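Side-chain contact in 5-nitroimidazole antibiotic resistance protein (PDB 2FG9), which binds flavin-adenine dinucleotide and is a putative 5-nitroimidazole resistance protein, probably an oxidoreductase of the pyridoxamine 5'-phosphate oxidase family: residues Asp125-Glu128 and Lys129-Ala132. Numbering follows the deposited sequence.
Sequences DMEE and KRHA
Arg130 reaches back along its helix toward Met126 and Glu127, one turn earlier. Its CB rests 3.6 Å from Glu127 O, and CG lies at the same distance from Met126 O, so the start of the side chain runs beside the carbonyl oxygens of the preceding turn. With CG beside its own backbone N (chi1 -67°) and the chain extended from there to NE, CD passes 4.1 Å from both carboxylate oxygens of Glu127, OE1 and OE2. At the tip NH1 forms a salt bridge with Glu127 OE2 at 3.2 Å and also touches Met126 CG. Carboxylate and guanidinium planes are only 11° apart, yet OE2 approaches the guanidinium obliquely. Glutamate suits this place because the bend at chi2 (-52°) swings its carboxylate back within reach of NH1. NH2 turns to the chain beyond, bonding to Tyr147 O and forming a second salt bridge with Asp149. Met126, modelled as selenomethionine, runs alongside Arg130 and packs its flexible, apolar chain on helix 149-153.

Lys129 lays CG 3.4 Å from Asp125 O; its long chain spans the buried stretch by Ile123 and Val157 while NZ meets the carbonyls of Val152 and Val155. The small Ala132 fits against Ile123 and Val157 of the sheet. Asp125, whose short carboxylate can turn back, accepts from Glu128 N through OD2 at 3.0 Å: the N-cap of helix 126-138. Backbone bonds from Lys129 N to Asp125 O through Ala132 N to Glu128 O start the i to i+4 pattern of this alpha-helix, which packs against the antiparallel sheet of the flavin-binding fold.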
loop_
_atom_site.group_PDB
_atom_site.type_symbol
_atom_site.label_atom_id
_atom_site.label_comp_id
_atom_site.label_asym_id
_atom_site.label_seq_id
_atom_site.Cartn_x
_atom_site.Cartn_y
_atom_site.Cartn_z
ATOM N N ASP A 125 -31.120 10.642 -27.855
ATOM C CA ASP A 125 -31.207 9.397 -28.627
ATOM C C ASP A 125 -30.759 8.249 -27.739
ATOM O O ASP A 125 -29.739 8.322 -27.054
ATOM C CB ASP A 125 -30.391 9.437 -29.923
ATOM C CG ASP A 125 -30.401 8.091 -30.673
ATOM O OD1 ASP A 125 -31.444 7.695 -31.234
ATOM O OD2 ASP A 125 -29.358 7.406 -30.687
HETATM N N MSE A 126 -31.545 7.193 -27.756
HETATM C CA MSE A 126 -31.318 6.056 -26.907
HETATM C C MSE A 126 -29.962 5.414 -27.168
HETATM O O MSE A 126 -29.253 5.103 -26.234
HETATM C CB MSE A 126 -32.427 5.045 -27.116
HETATM C CG MSE A 126 -32.483 3.961 -26.033
HETATM SE SE MSE A 126 -34.135 4.083 -24.980
HETATM C CE MSE A 126 -35.358 3.233 -26.195
ATOM N N GLU A 127 -29.610 5.213 -28.437
ATOM C CA GLU A 127 -28.320 4.577 -28.792
ATOM C C GLU A 127 -27.118 5.484 -28.474
ATOM O O GLU A 127 -26.052 5.004 -28.067
ATOM C CB GLU A 127 -28.289 4.158 -30.255
ATOM C CG GLU A 127 -29.066 2.881 -30.589
ATOM C CD GLU A 127 -28.677 1.721 -29.701
ATOM O OE1 GLU A 127 -27.475 1.460 -29.511
ATOM O OE2 GLU A 127 -29.584 1.077 -29.172
ATOM N N GLU A 128 -27.286 6.787 -28.647
ATOM C CA GLU A 128 -26.221 7.728 -28.279
ATOM C C GLU A 128 -25.979 7.712 -26.791
ATOM O O GLU A 128 -24.850 7.894 -26.334
ATOM C CB GLU A 128 -26.572 9.142 -28.678
ATOM C CG GLU A 128 -26.582 9.363 -30.167
ATOM C CD GLU A 128 -26.933 10.808 -30.530
ATOM O OE1 GLU A 128 -26.959 11.672 -29.607
ATOM O OE2 GLU A 128 -27.179 11.077 -31.738
ATOM N N LYS A 129 -27.063 7.559 -26.036
ATOM C CA LYS A 129 -27.000 7.481 -24.590
ATOM C C LYS A 129 -26.200 6.261 -24.147
ATOM O O LYS A 129 -25.395 6.371 -23.245
ATOM C CB LYS A 129 -28.397 7.418 -23.997
ATOM C CG LYS A 129 -29.028 8.735 -23.709
ATOM C CD LYS A 129 -30.491 8.570 -23.356
ATOM C CE LYS A 129 -30.848 9.150 -21.990
ATOM N NZ LYS A 129 -32.268 8.928 -21.632
ATOM N N ARG A 130 -26.420 5.109 -24.785
ATOM C CA ARG A 130 -25.658 3.889 -24.483
ATOM C C ARG A 130 -24.178 4.026 -24.782
ATOM O O ARG A 130 -23.318 3.536 -24.019
ATOM C CB ARG A 130 -26.146 2.705 -25.310
ATOM C CG ARG A 130 -27.533 2.246 -24.989
ATOM C CD ARG A 130 -27.741 0.836 -25.493
ATOM N NE ARG A 130 -28.822 0.180 -24.794
ATOM C CZ ARG A 130 -30.088 0.387 -25.074
ATOM N NH1 ARG A 130 -30.435 1.218 -26.047
ATOM N NH2 ARG A 130 -31.017 -0.253 -24.396
ATOM N N HIS A 131 -23.878 4.639 -25.919
ATOM C CA HIS A 131 -22.504 4.889 -26.328
ATOM C C HIS A 131 -21.780 5.699 -25.265
ATOM O O HIS A 131 -20.703 5.308 -24.791
ATOM C CB HIS A 131 -22.477 5.636 -27.669
ATOM C CG HIS A 131 -21.096 6.005 -28.110
ATOM N ND1 HIS A 131 -20.122 5.058 -28.361
ATOM C CD2 HIS A 131 -20.508 7.215 -28.287
ATOM C CE1 HIS A 131 -18.998 5.670 -28.696
ATOM N NE2 HIS A 131 -19.208 6.977 -28.671
ATOM N N ALA A 132 -22.404 6.812 -24.876
ATOM C CA ALA A 132 -21.877 7.682 -23.852
ATOM C C ALA A 132 -21.760 6.993 -22.505
ATOM O O ALA A 132 -20.767 7.187 -21.787
ATOM C CB ALA A 132 -22.743 8.895 -23.726
#